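PDB 6OW4: oxidoreductase, short chain dehydrogenase/reductase family protein from Bifidobacterium adolescentis L2-32, which acts as an NADH-dependent 20beta-hydroxysteroid dehydrogenase of the short-chain dehydrogenase/reductase family, interconverting ketone and hydroxyl at carbon 20 of steroids. Local coordinates for residues 103-108 against 156-161; 129-134 against 149-154; 183-188 against 284-289; 256-259 against 263-266. One frame throughout, in Å; residues are numbered along the deposited sequence.

Contact 1 of 4, residues 103-108 against 156-161; sequences TDTVQV and TYRTGR
Arg158 on helix 142-170 reaches across to the first turn of helix 105-119 and gives the largest share of the surface buried here. The hydrocarbon part of its chain does the packing. Its CB lies 4.1 Å from Val108 CG1. Further along, Arg158 CD is 3.8 Å from Thr105 CG2 and 4.2 Å from Val108 CG2. Val108 is aimed at the facing helix, and its two methyls meet the arginine chain at about a right angle, one near its base and one halfway out. Thr105 offers its methyl because OG1 stands between the backbone N and the carbonyl carbon (chi1 66°), which leaves CG2 anti to the carbonyl carbon. The arginine chain bends at chi3 (-74°). Its guanidinium then comes close to the backbone of Thr103, with Arg158 NH2 3.9 Å from Thr103 O, but no hydrogen bond forms between the two segments. The head group is held from outside them: NE donates to Val102 O, and NH1 makes a salt bridge to Glu142 of the second subunit. Thr103 OG1 bonds to Asp101, a residue that binds NAD. Arg158 thus splits its chemistry. Its stem supplies apolar packing between two helices of one subunit, while its charge is spent on a carboxylate across the subunit interface.

Contact 2 of 4, residues 129-134 against 149-154; sequences AGVNVP and ININLN. With NAD (nicotinamide-adenine-dinucleotide), chain N.
Asn152 clasps the backbone of Val131 with both ends of its amide. Asn152 OD1 accepts from Val131 N at 2.9 Å, in the carbonyl plane and on a lone pair. Asn152 ND2 donates to Val131 O at 3.1 Å, almost in the amide plane. CG stands anti to the carbonyl carbon (chi1 -69°), which turns the amide to the loop. The two bonds fix the rotation of the amide, and ND2 also donates to Thr203 OG1 on helix 198-217. The clasp is consistent with the conserved asparagine of this helix in classical short-chain dehydrogenases. Beside it Val131 CG1 packs on Ile151, 3.6 Å from CD1 and 3.7 Å from CG2. The same methyl, Ile151 CG2, also lies 3.6 Å from NAD N7A in the adenine, and packs between valine and cofactor. Gly130 lies against the nicotinamide ribose, its CA 3.2 Å from NAD O3D, and a CB here would clash with that oxygen. Farther out, a pi-type turn shapes helix 142-170, with Asn154 N bonded to Ile149 O. The loop follows strand 124-127 of the Rossmann sheet, and Asn152 ties it to helix 142-170, with Tyr200 and Thr203 of helix 198-217 alongside.

Contact 3 of 4, residues 183-188 against 284-289; sequences SGHNAN and DIRVDG
Arg286 reaches out from strand 284-287 and lays its guanidinium flat on the ring of His185. The chain starts with CG anti to the carbonyl carbon (chi1 -58°) and runs extended from CG to NE, which carries the guanidinium across to the ring. CG and CD pass its CE1 corner, with Arg286 CG 4.1 Å from His185 CE1. Arg286 NE is closer, 3.6 Å from His185 CE1. CZ then sits over the middle of the imidazole. At the tip, Arg286 NH2 comes to 3.6 Å from His185 CD2. The two flat groups are 20° from parallel, with centres 3.8 Å apart. Asp284 approaches the ring differently. Its OD2 lies at the edge, near the ring plane, 3.2 Å from His185 CE1. The acid and the stacked guanidinium would probably pull the ring's charge in opposite senses. The other carboxylate oxygen, OD1, is held by Thr227 OG1 and Ser229 OG. With an alanine in place of His185 the ring is gone, and the guanidinium of Arg286 is likely to lose its flat support and swing more freely. Nearby, His185 O accepts from Arg212 of the second subunit, and Ile285 packs on its counterpart in the third. The contact is an arginine-histidine stack joining the last strand of a Rossmann-type parallel sheet to the loop that follows strand 174-179.

Contact 4 of 4, residues 256-259 against 263-266; sequences MHRF and DEIA
Glu264 OE2 is gripped twice: by Arg258 NH2 at 2.7 Å and by Ser278 OG of the third subunit. The first bond belongs to an end-on salt bridge, in which each terminal nitrogen of the arginine meets its own carboxylate oxygen. NH2 uses the syn lone pair of OE2. Arg258 NH1 donates to Glu264 OE1 at 3.0 Å, also on the syn side, and that bond is almost straight at 171°. Guanidinium and carboxylate are nearly coplanar, their planes 29° apart. Arg258 CG stands between the backbone N and the carbonyl carbon (chi1 71°), which sends the extended chain toward helix 262-273. Glu264 comes extended from the opposite direction, and the charged ends meet between the backbones. On the arginine side, Arg258 NH1 makes a further weak bond to Phe259 O, 3.2 Å away. On the glutamate side, OE1 also accepts from Thr261 N. The carboxylate is buried, and the arginine and the Thr261 N-H probably favour the charged form. A methionine replacing Arg258 would probably leave the buried carboxylate of Glu264 without its countercharge, held by neutral partners. The link also lies at a subunit boundary, where Arg258 O accepts from Tyr279 of the third subunit. Within the chain, the bridge closes the short bend between the loop after helix 244-250 and the first turns of helix 262-273, whose Ile265 packs on Leu53 of helix 52-63.

Overall arrangement
From the N terminus, contact 1 opens first, at the start of helix 105-119, and closes far along helix 142-170. Contact 2 falls wholly within that span, tying the loop after strand 124-127 to an earlier part of the same helix. The two meet where Thr103 packs on Ile151. Contact 3 begins only after both have closed. It makes a long loop from the segment after strand 174-179 to the last strand, 284-287. Contact 4 is a short loop inside it, and Val287 touches Ile265 between them. No loops cross. Contacts 1 and 4 lie on opposite sides of the chain's centre, their own centres about 29 Å apart. The first three contacts touch the second subunit, and contacts 3 and 4 the third.

Contact 1 of 4, residues 103-108 against 156-161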
loop_
_atom_site.group_PDB
_atom_site.type_symbol
_atom_site.label_atom_id
_atom_site.label_comp_id
_atom_site.label_asym_id
_atom_site.label_seq_id
_atom_site.Cartn_x
_atom_site.Cartn_y
_atom_site.Cartn_z
ATOM N N THR F 103 -7.209 -23.296 -18.347
ATOM C CA THR F 103 -5.860 -23.365 -18.977
ATOM C C THR F 103 -5.989 -23.777 -20.452
ATOM O O THR F 103 -4.998 -23.610 -21.192
ATOM C CB THR F 103 -4.924 -24.309 -18.212
ATOM O OG1 THR F 103 -5.473 -25.626 -18.245
ATOM C CG2 THR F 103 -4.713 -23.890 -16.773
ATOM N N ASP F 104 -7.156 -24.292 -20.857
ATOM C CA ASP F 104 -7.469 -24.695 -22.254
ATOM C C ASP F 104 -8.272 -23.574 -22.929
ATOM O O ASP F 104 -9.445 -23.377 -22.549
ATOM C CB ASP F 104 -8.227 -26.026 -22.276
ATOM C CG ASP F 104 -8.301 -26.677 -23.646
ATOM O OD1 ASP F 104 -8.189 -25.950 -24.650
ATOM O OD2 ASP F 104 -8.463 -27.909 -23.693
ATOM N N THR F 105 -7.667 -22.891 -23.908
ATOM C CA THR F 105 -8.257 -21.733 -24.640
ATOM C C THR F 105 -9.511 -22.183 -25.399
ATOM O O THR F 105 -10.474 -21.395 -25.456
ATOM C CB THR F 105 -7.250 -21.096 -25.608
ATOM O OG1 THR F 105 -6.959 -22.045 -26.634
ATOM C CG2 THR F 105 -5.962 -20.661 -24.943
ATOM N N VAL F 106 -9.486 -23.401 -25.953
ATOM C CA VAL F 106 -10.588 -24.015 -26.758
ATOM C C VAL F 106 -11.856 -24.100 -25.900
ATOM O O VAL F 106 -12.942 -23.771 -26.421
ATOM C CB VAL F 106 -10.185 -25.404 -27.291
ATOM C CG1 VAL F 106 -11.371 -26.163 -27.869
ATOM C CG2 VAL F 106 -9.059 -25.313 -28.313
ATOM N N GLN F 107 -11.722 -24.548 -24.646
ATOM C CA GLN F 107 -12.849 -24.707 -23.687
ATOM C C GLN F 107 -13.348 -23.321 -23.258
ATOM O O GLN F 107 -14.579 -23.153 -23.137
ATOM C CB GLN F 107 -12.421 -25.551 -22.484
ATOM C CG GLN F 107 -12.055 -26.984 -22.851
ATOM C CD GLN F 107 -11.954 -27.896 -21.653
ATOM O OE1 GLN F 107 -12.739 -27.813 -20.712
ATOM N NE2 GLN F 107 -10.981 -28.792 -21.683
ATOM N N VAL F 108 -12.427 -22.374 -23.044
ATOM C CA VAL F 108 -12.725 -20.963 -22.650
ATOM C C VAL F 108 -13.495 -20.281 -23.790
ATOM O O VAL F 108 -14.477 -19.568 -23.496
ATOM C CB VAL F 108 -11.439 -20.190 -22.295
ATOM C CG1 VAL F 108 -11.689 -18.694 -22.160
ATOM C CG2 VAL F 108 -10.785 -20.730 -21.033
ATOM N N THR F 156 -7.265 -17.128 -15.089
ATOM C CA THR F 156 -8.094 -15.998 -14.590
ATOM C C THR F 156 -8.236 -14.946 -15.696
ATOM O O THR F 156 -9.389 -14.598 -16.028
ATOM C CB THR F 156 -7.491 -15.406 -13.310
ATOM O OG1 THR F 156 -7.515 -16.427 -12.312
ATOM C CG2 THR F 156 -8.231 -14.189 -12.803
ATOM N N TYR F 157 -7.106 -14.468 -16.230
ATOM C CA TYR F 157 -7.031 -13.469 -17.329
ATOM C C TYR F 157 -8.033 -13.833 -18.431
ATOM O O TYR F 157 -8.877 -12.987 -18.772
ATOM C CB TYR F 157 -5.610 -13.376 -17.895
ATOM C CG TYR F 157 -5.545 -13.049 -19.366
ATOM C CD1 TYR F 157 -5.833 -11.775 -19.830
ATOM C CD2 TYR F 157 -5.212 -14.020 -20.296
ATOM C CE1 TYR F 157 -5.787 -11.472 -21.182
ATOM C CE2 TYR F 157 -5.161 -13.733 -21.650
ATOM C CZ TYR F 157 -5.445 -12.454 -22.095
ATOM O OH TYR F 157 -5.397 -12.177 -23.431
ATOM N N ARG F 158 -7.927 -15.054 -18.964
ATOM C CA ARG F 158 -8.785 -15.591 -20.057
ATOM C C ARG F 158 -10.259 -15.512 -19.654
ATOM O O ARG F 158 -11.063 -14.980 -20.444
ATOM C CB ARG F 158 -8.420 -17.045 -20.373
ATOM C CG ARG F 158 -7.509 -17.195 -21.579
ATOM C CD ARG F 158 -7.310 -18.647 -21.959
ATOM N NE ARG F 158 -6.427 -19.336 -21.028
ATOM C CZ ARG F 158 -5.100 -19.229 -21.009
ATOM N NH1 ARG F 158 -4.467 -18.449 -21.871
ATOM N NH2 ARG F 158 -4.404 -19.909 -20.114
ATOM N N THR F 159 -10.589 -16.042 -18.473
ATOM C CA THR F 159 -11.967 -16.115 -17.926
ATOM C C THR F 159 -12.481 -14.694 -17.664
ATOM O O THR F 159 -13.669 -14.437 -17.941
ATOM C CB THR F 159 -12.014 -16.976 -16.657
ATOM O OG1 THR F 159 -11.060 -18.032 -16.759
ATOM C CG2 THR F 159 -13.384 -17.572 -16.426
ATOM N N GLY F 160 -11.619 -13.817 -17.141
ATOM C CA GLY F 160 -11.908 -12.383 -16.953
ATOM C C GLY F 160 -12.154 -11.684 -18.279
ATOM O O GLY F 160 -13.055 -10.831 -18.332
ATOM N N ARG F 161 -11.394 -12.046 -19.318
ATOM C CA ARG F 161 -11.431 -11.386 -20.652
ATOM C C ARG F 161 -12.788 -11.642 -21.322
ATOM O O ARG F 161 -13.406 -10.664 -21.789
ATOM C CB ARG F 161 -10.281 -11.869 -21.541
ATOM C CG ARG F 161 -10.033 -10.988 -22.759
ATOM C CD ARG F 161 -9.128 -11.635 -23.792
ATOM N NE ARG F 161 -9.645 -12.930 -24.219
ATOM C CZ ARG F 161 -8.977 -14.085 -24.194
ATOM N NH1 ARG F 161 -7.721 -14.138 -23.780
ATOM N NH2 ARG F 161 -9.571 -15.191 -24.602
#

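Contact 2 of 4, residues 129-134 against 149-154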
loop_
_atom_site.group_PDB
_atom_site.type_symbol
_atom_site.label_atom_id
_atom_site.label_comp_id
_atom_site.label_asym_id
_atom_site.label_seq_id
_atom_site.Cartn_x
_atom_site.Cartn_y
_atom_site.Cartn_z
ATOM N N ALA F 129 -11.666 -19.472 -9.618
ATOM C CA ALA F 129 -10.811 -20.638 -9.947
ATOM C C ALA F 129 -9.349 -20.313 -9.622
ATOM O O ALA F 129 -8.846 -19.277 -10.100
ATOM C CB ALA F 129 -10.975 -21.020 -11.398
ATOM N N GLY F 130 -8.709 -21.163 -8.816
ATOM C CA GLY F 130 -7.284 -21.062 -8.443
ATOM C C GLY F 130 -6.807 -22.340 -7.778
ATOM O O GLY F 130 -7.657 -23.213 -7.508
ATOM N N VAL F 131 -5.502 -22.454 -7.526
ATOM C CA VAL F 131 -4.864 -23.690 -6.983
ATOM C C VAL F 131 -3.558 -23.312 -6.275
ATOM O O VAL F 131 -2.892 -22.363 -6.728
ATOM C CB VAL F 131 -4.624 -24.722 -8.104
ATOM C CG1 VAL F 131 -3.484 -24.315 -9.024
ATOM C CG2 VAL F 131 -4.389 -26.118 -7.553
ATOM N N ASN F 132 -3.223 -24.032 -5.201
ATOM C CA ASN F 132 -1.894 -23.991 -4.535
ATOM C C ASN F 132 -1.205 -25.335 -4.793
ATOM O O ASN F 132 -1.760 -26.372 -4.381
ATOM C CB ASN F 132 -2.013 -23.669 -3.042
ATOM C CG ASN F 132 -0.736 -23.113 -2.439
ATOM O OD1 ASN F 132 0.302 -23.046 -3.098
ATOM N ND2 ASN F 132 -0.805 -22.705 -1.183
ATOM N N VAL F 133 -0.056 -25.310 -5.473
ATOM C CA VAL F 133 0.700 -26.518 -5.916
ATOM C C VAL F 133 1.715 -26.875 -4.832
ATOM O O VAL F 133 2.397 -25.992 -4.316
ATOM C CB VAL F 133 1.382 -26.274 -7.277
ATOM C CG1 VAL F 133 2.037 -27.535 -7.818
ATOM C CG2 VAL F 133 0.408 -25.695 -8.293
ATOM N N PRO F 134 1.830 -28.163 -4.430
ATOM C CA PRO F 134 2.856 -28.586 -3.472
ATOM C C PRO F 134 4.295 -28.292 -3.932
ATOM O O PRO F 134 4.554 -28.352 -5.118
ATOM C CB PRO F 134 2.641 -30.103 -3.363
ATOM C CG PRO F 134 1.193 -30.300 -3.746
ATOM C CD PRO F 134 0.943 -29.270 -4.825
ATOM N N ILE F 149 1.263 -20.377 -12.504
ATOM C CA ILE F 149 1.131 -19.185 -13.396
ATOM C C ILE F 149 0.046 -19.476 -14.441
ATOM O O ILE F 149 -0.820 -18.610 -14.656
ATOM C CB ILE F 149 2.477 -18.819 -14.062
ATOM C CG1 ILE F 149 3.620 -18.640 -13.056
ATOM C CG2 ILE F 149 2.324 -17.597 -14.957
ATOM C CD1 ILE F 149 3.244 -17.953 -11.767
ATOM N N ASN F 150 0.096 -20.656 -15.065
ATOM C CA ASN F 150 -0.815 -21.053 -16.172
ATOM C C ASN F 150 -2.259 -21.105 -15.660
ATOM O O ASN F 150 -3.160 -20.664 -16.398
ATOM C CB ASN F 150 -0.392 -22.383 -16.801
ATOM C CG ASN F 150 0.862 -22.262 -17.640
ATOM O OD1 ASN F 150 1.273 -21.162 -18.003
ATOM N ND2 ASN F 150 1.478 -23.390 -17.951
ATOM N N ILE F 151 -2.471 -21.617 -14.446
ATOM C CA ILE F 151 -3.830 -21.769 -13.848
ATOM C C ILE F 151 -4.273 -20.418 -13.273
ATOM O O ILE F 151 -5.231 -19.837 -13.816
ATOM C CB ILE F 151 -3.854 -22.907 -12.806
ATOM C CG1 ILE F 151 -3.566 -24.259 -13.464
ATOM C CG2 ILE F 151 -5.175 -22.922 -12.046
ATOM C CD1 ILE F 151 -3.216 -25.365 -12.497
ATOM N N ASN F 152 -3.583 -19.929 -12.237
ATOM C CA ASN F 152 -4.004 -18.752 -11.427
ATOM C C ASN F 152 -4.037 -17.490 -12.299
ATOM O O ASN F 152 -5.096 -16.842 -12.336
ATOM C CB ASN F 152 -3.109 -18.548 -10.201
ATOM C CG ASN F 152 -3.271 -19.632 -9.156
ATOM O OD1 ASN F 152 -4.174 -20.462 -9.242
ATOM N ND2 ASN F 152 -2.403 -19.631 -8.157
ATOM N N LEU F 153 -2.931 -17.151 -12.968
ATOM C CA LEU F 153 -2.768 -15.853 -13.680
ATOM C C LEU F 153 -3.389 -15.929 -15.080
ATOM O O LEU F 153 -4.282 -15.111 -15.370
ATOM C CB LEU F 153 -1.280 -15.494 -13.755
ATOM C CG LEU F 153 -0.963 -14.135 -14.376
ATOM C CD1 LEU F 153 -1.770 -13.024 -13.716
ATOM C CD2 LEU F 153 0.524 -13.839 -14.285
ATOM N N ASN F 154 -2.923 -16.855 -15.920
ATOM C CA ASN F 154 -3.343 -16.970 -17.344
ATOM C C ASN F 154 -4.807 -17.417 -17.394
ATOM O O ASN F 154 -5.585 -16.792 -18.140
ATOM C CB ASN F 154 -2.424 -17.899 -18.144
ATOM C CG ASN F 154 -1.009 -17.370 -18.278
ATOM O OD1 ASN F 154 -0.672 -16.326 -17.722
ATOM N ND2 ASN F 154 -0.171 -18.087 -19.009
HETATM P PA NAD N . -10.941 -25.054 -3.770
HETATM O O1A NAD N . -9.674 -25.754 -4.140
HETATM O O2A NAD N . -12.060 -26.083 -3.555
HETATM O O5B NAD N . -11.398 -24.038 -4.906
HETATM C C5B NAD N . -10.652 -23.913 -6.117
HETATM C C4B NAD N . -11.575 -24.351 -7.290
HETATM O O4B NAD N . -10.901 -23.863 -8.615
HETATM C C3B NAD N . -11.704 -25.610 -7.365
HETATM O O3B NAD N . -13.118 -26.016 -7.433
HETATM C C2B NAD N . -10.938 -26.087 -8.761
HETATM O O2B NAD N . -11.626 -27.232 -9.346
HETATM C C1B NAD N . -10.973 -25.082 -9.542
HETATM N N9A NAD N . -9.779 -25.113 -10.447
HETATM C C8A NAD N . -8.434 -25.192 -10.324
HETATM N N7A NAD N . -7.895 -25.188 -11.570
HETATM C C5A NAD N . -8.907 -25.110 -12.458
HETATM C C6A NAD N . -8.905 -25.073 -13.859
HETATM N N6A NAD N . -7.910 -25.102 -14.881
HETATM N N1A NAD N . -10.076 -24.988 -14.533
HETATM C C2A NAD N . -11.268 -24.940 -13.850
HETATM N N3A NAD N . -11.272 -24.976 -12.460
HETATM C C4A NAD N . -10.084 -25.061 -11.774
HETATM O O3 NAD N . -10.691 -24.213 -2.377
HETATM P PN NAD N . -11.212 -22.707 -2.135
HETATM O O1N NAD N . -10.884 -22.315 -0.723
HETATM O O2N NAD N . -12.725 -22.654 -2.354
HETATM O O5D NAD N . -10.443 -21.723 -3.129
HETATM C C5D NAD N . -11.153 -20.898 -4.041
HETATM C C4D NAD N . -10.273 -19.678 -4.420
HETATM O O4D NAD N . -10.040 -18.956 -3.359
HETATM C C3D NAD N . -8.922 -20.125 -4.945
HETATM O O3D NAD N . -8.585 -19.389 -6.050
HETATM C C2D NAD N . -7.939 -19.838 -3.770
HETATM O O2D NAD N . -6.583 -19.614 -4.345
HETATM C C1D NAD N . -8.436 -18.791 -3.207
HETATM N N1N NAD N . -8.113 -18.644 -1.783
HETATM C C2N NAD N . -8.641 -19.517 -0.841
HETATM C C3N NAD N . -8.328 -19.365 0.519
HETATM C C7N NAD N . -8.901 -20.335 1.581
HETATM O O7N NAD N . -8.269 -20.556 2.598
HETATM N N7N NAD N . -10.158 -20.972 1.394
HETATM C C4N NAD N . -7.496 -18.338 0.922
HETATM C C5N NAD N . -6.970 -17.461 -0.014
HETATM C C6N NAD N . -7.292 -17.617 -1.369
#

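Contact 3 of 4, residues 183-188 against 284-289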
loop_
_atom_site.group_PDB
_atom_site.type_symbol
_atom_site.label_atom_id
_atom_site.label_comp_id
_atom_site.label_asym_id
_atom_site.label_seq_id
_atom_site.Cartn_x
_atom_site.Cartn_y
_atom_site.Cartn_z
ATOM N N SER F 183 -1.586 -13.879 0.553
ATOM C CA SER F 183 -0.331 -14.368 -0.080
ATOM C C SER F 183 0.126 -13.368 -1.150
ATOM O O SER F 183 1.349 -13.255 -1.366
ATOM C CB SER F 183 -0.516 -15.746 -0.654
ATOM O OG SER F 183 -1.061 -16.627 0.317
ATOM N N GLY F 184 -0.832 -12.681 -1.788
ATOM C CA GLY F 184 -0.605 -11.597 -2.765
ATOM C C GLY F 184 -0.126 -10.308 -2.113
ATOM O O GLY F 184 0.417 -9.459 -2.839
ATOM N N HIS F 185 -0.336 -10.153 -0.799
ATOM C CA HIS F 185 0.096 -8.982 0.013
ATOM C C HIS F 185 1.324 -9.330 0.861
ATOM O O HIS F 185 2.261 -8.507 0.908
ATOM C CB HIS F 185 -1.037 -8.517 0.934
ATOM C CG HIS F 185 -2.220 -7.964 0.218
ATOM N ND1 HIS F 185 -3.460 -8.567 0.271
ATOM C CD2 HIS F 185 -2.362 -6.865 -0.553
ATOM C CE1 HIS F 185 -4.317 -7.864 -0.437
ATOM N NE2 HIS F 185 -3.669 -6.814 -0.951
ATOM N N ASN F 186 1.286 -10.490 1.525
ATOM C CA ASN F 186 2.244 -10.923 2.576
ATOM C C ASN F 186 2.598 -12.398 2.371
ATOM O O ASN F 186 1.706 -13.167 1.976
ATOM C CB ASN F 186 1.649 -10.743 3.975
ATOM C CG ASN F 186 1.386 -9.296 4.329
ATOM O OD1 ASN F 186 0.255 -8.825 4.224
ATOM N ND2 ASN F 186 2.421 -8.584 4.742
ATOM N N ALA F 187 3.847 -12.778 2.649
ATOM C CA ALA F 187 4.254 -14.192 2.809
ATOM C C ALA F 187 3.598 -14.723 4.089
ATOM O O ALA F 187 3.914 -14.190 5.175
ATOM C CB ALA F 187 5.757 -14.317 2.854
ATOM N N ASN F 188 2.691 -15.697 3.956
ATOM C CA ASN F 188 1.893 -16.254 5.082
ATOM C C ASN F 188 2.853 -16.744 6.170
ATOM O O ASN F 188 3.718 -17.586 5.863
ATOM C CB ASN F 188 0.948 -17.371 4.632
ATOM C CG ASN F 188 -0.051 -16.932 3.581
ATOM O OD1 ASN F 188 0.104 -15.878 2.966
ATOM N ND2 ASN F 188 -1.077 -17.739 3.363
ATOM N N ASP F 284 -9.354 -3.434 -3.509
ATOM C CA ASP F 284 -9.363 -4.781 -2.888
ATOM C C ASP F 284 -10.138 -4.712 -1.570
ATOM O O ASP F 284 -10.012 -3.696 -0.866
ATOM C CB ASP F 284 -7.938 -5.275 -2.637
ATOM C CG ASP F 284 -7.879 -6.642 -1.980
ATOM O OD1 ASP F 284 -8.452 -7.593 -2.553
ATOM O OD2 ASP F 284 -7.272 -6.742 -0.895
ATOM N N ILE F 285 -10.899 -5.760 -1.253
ATOM C CA ILE F 285 -11.554 -5.941 0.075
ATOM C C ILE F 285 -10.950 -7.190 0.723
ATOM O O ILE F 285 -11.216 -8.306 0.232
ATOM C CB ILE F 285 -13.089 -6.005 -0.063
ATOM C CG1 ILE F 285 -13.621 -4.796 -0.839
ATOM C CG2 ILE F 285 -13.745 -6.144 1.305
ATOM C CD1 ILE F 285 -15.129 -4.652 -0.843
ATOM N N ARG F 286 -10.138 -6.993 1.766
ATOM C CA ARG F 286 -9.532 -8.083 2.572
ATOM C C ARG F 286 -10.592 -8.614 3.542
ATOM O O ARG F 286 -11.236 -7.793 4.221
ATOM C CB ARG F 286 -8.290 -7.583 3.314
ATOM C CG ARG F 286 -7.216 -7.020 2.393
ATOM C CD ARG F 286 -5.929 -6.658 3.108
ATOM N NE ARG F 286 -5.153 -5.694 2.336
ATOM C CZ ARG F 286 -3.913 -5.304 2.623
ATOM N NH1 ARG F 286 -3.282 -5.799 3.674
ATOM N NH2 ARG F 286 -3.303 -4.419 1.854
ATOM N N VAL F 287 -10.768 -9.937 3.580
ATOM C CA VAL F 287 -11.709 -10.649 4.491
ATOM C C VAL F 287 -10.895 -11.700 5.256
ATOM O O VAL F 287 -10.970 -12.887 4.891
ATOM C CB VAL F 287 -12.883 -11.263 3.703
ATOM C CG1 VAL F 287 -13.976 -11.782 4.622
ATOM C CG2 VAL F 287 -13.463 -10.275 2.701
ATOM N N ASP F 288 -10.133 -11.258 6.264
ATOM C CA ASP F 288 -9.035 -12.044 6.892
ATOM C C ASP F 288 -9.103 -12.018 8.426
ATOM O O ASP F 288 -8.138 -12.501 9.056
ATOM C CB ASP F 288 -7.677 -11.520 6.422
ATOM C CG ASP F 288 -7.383 -10.081 6.815
ATOM O OD1 ASP F 288 -8.263 -9.444 7.430
ATOM O OD2 ASP F 288 -6.276 -9.606 6.503
ATOM N N GLY F 289 -10.181 -11.483 9.009
ATOM C CA GLY F 289 -10.364 -11.376 10.471
ATOM C C GLY F 289 -9.244 -10.601 11.155
ATOM O O GLY F 289 -8.946 -10.913 12.325
#

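Contact 4 of 4, residues 256-259 against 263-266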
loop_
_atom_site.group_PDB
_atom_site.type_symbol
_atom_site.label_atom_id
_atom_site.label_comp_id
_atom_site.label_asym_id
_atom_site.label_seq_id
_atom_site.Cartn_x
_atom_site.Cartn_y
_atom_site.Cartn_z
ATOM N N MET F 256 -9.089 -12.260 15.402
ATOM C CA MET F 256 -10.436 -12.861 15.615
ATOM C C MET F 256 -10.301 -14.322 16.068
ATOM O O MET F 256 -11.297 -14.866 16.578
ATOM C CB MET F 256 -11.290 -12.778 14.344
ATOM C CG MET F 256 -11.847 -11.383 14.093
ATOM S SD MET F 256 -13.083 -11.291 12.765
ATOM C CE MET F 256 -14.349 -12.381 13.411
ATOM N N HIS F 257 -9.121 -14.927 15.894
ATOM C CA HIS F 257 -8.763 -16.283 16.398
ATOM C C HIS F 257 -9.805 -17.307 15.934
ATOM O O HIS F 257 -10.248 -18.122 16.763
ATOM C CB HIS F 257 -8.603 -16.269 17.926
ATOM C CG HIS F 257 -7.420 -15.491 18.394
ATOM N ND1 HIS F 257 -6.148 -15.718 17.903
ATOM C CD2 HIS F 257 -7.305 -14.502 19.306
ATOM C CE1 HIS F 257 -5.301 -14.895 18.487
ATOM N NE2 HIS F 257 -5.985 -14.139 19.354
ATOM N N ARG F 258 -10.184 -17.248 14.656
ATOM C CA ARG F 258 -11.071 -18.242 13.999
ATOM C C ARG F 258 -10.885 -18.142 12.483
ATOM O O ARG F 258 -10.588 -17.032 11.995
ATOM C CB ARG F 258 -12.532 -18.025 14.405
ATOM C CG ARG F 258 -13.187 -16.774 13.833
ATOM C CD ARG F 258 -14.668 -16.770 14.163
ATOM N NE ARG F 258 -15.410 -15.630 13.637
ATOM C CZ ARG F 258 -15.791 -15.475 12.372
ATOM N NH1 ARG F 258 -15.481 -16.378 11.454
ATOM N NH2 ARG F 258 -16.477 -14.401 12.022
ATOM N N PHE F 259 -11.031 -19.266 11.777
ATOM C CA PHE F 259 -11.111 -19.318 10.295
ATOM C C PHE F 259 -12.379 -18.585 9.852
ATOM O O PHE F 259 -13.372 -18.583 10.605
ATOM C CB PHE F 259 -11.123 -20.763 9.784
ATOM C CG PHE F 259 -9.762 -21.391 9.622
ATOM C CD1 PHE F 259 -8.959 -21.642 10.724
ATOM C CD2 PHE F 259 -9.289 -21.746 8.368
ATOM C CE1 PHE F 259 -7.708 -22.223 10.575
ATOM C CE2 PHE F 259 -8.040 -22.330 8.219
ATOM C CZ PHE F 259 -7.250 -22.566 9.323
ATOM N N ASP F 263 -19.790 -18.345 3.727
ATOM C CA ASP F 263 -20.900 -17.351 3.768
ATOM C C ASP F 263 -20.342 -15.933 3.959
ATOM O O ASP F 263 -20.927 -14.990 3.386
ATOM C CB ASP F 263 -21.904 -17.692 4.872
ATOM C CG ASP F 263 -21.287 -17.771 6.259
ATOM O OD1 ASP F 263 -20.667 -18.805 6.560
ATOM O OD2 ASP F 263 -21.418 -16.790 7.017
ATOM N N GLU F 264 -19.264 -15.782 4.737
ATOM C CA GLU F 264 -18.654 -14.466 5.079
ATOM C C GLU F 264 -17.897 -13.908 3.867
ATOM O O GLU F 264 -17.620 -12.693 3.852
ATOM C CB GLU F 264 -17.730 -14.607 6.288
ATOM C CG GLU F 264 -18.461 -15.025 7.547
ATOM C CD GLU F 264 -17.586 -15.105 8.783
ATOM O OE1 GLU F 264 -16.532 -15.766 8.716
ATOM O OE2 GLU F 264 -17.953 -14.492 9.801
ATOM N N ILE F 265 -17.557 -14.772 2.905
ATOM C CA ILE F 265 -16.990 -14.384 1.581
ATOM C C ILE F 265 -18.149 -14.134 0.609
ATOM O O ILE F 265 -18.044 -13.193 -0.199
ATOM C CB ILE F 265 -16.015 -15.462 1.066
ATOM C CG1 ILE F 265 -14.861 -15.702 2.046
ATOM C CG2 ILE F 265 -15.507 -15.123 -0.328
ATOM C CD1 ILE F 265 -13.940 -14.515 2.232
ATOM N N ALA F 266 -19.209 -14.946 0.693
ATOM C CA ALA F 266 -20.410 -14.875 -0.174
ATOM C C ALA F 266 -21.047 -13.482 -0.078
ATOM O O ALA F 266 -21.404 -12.921 -1.132
ATOM C CB ALA F 266 -21.387 -15.960 0.209
#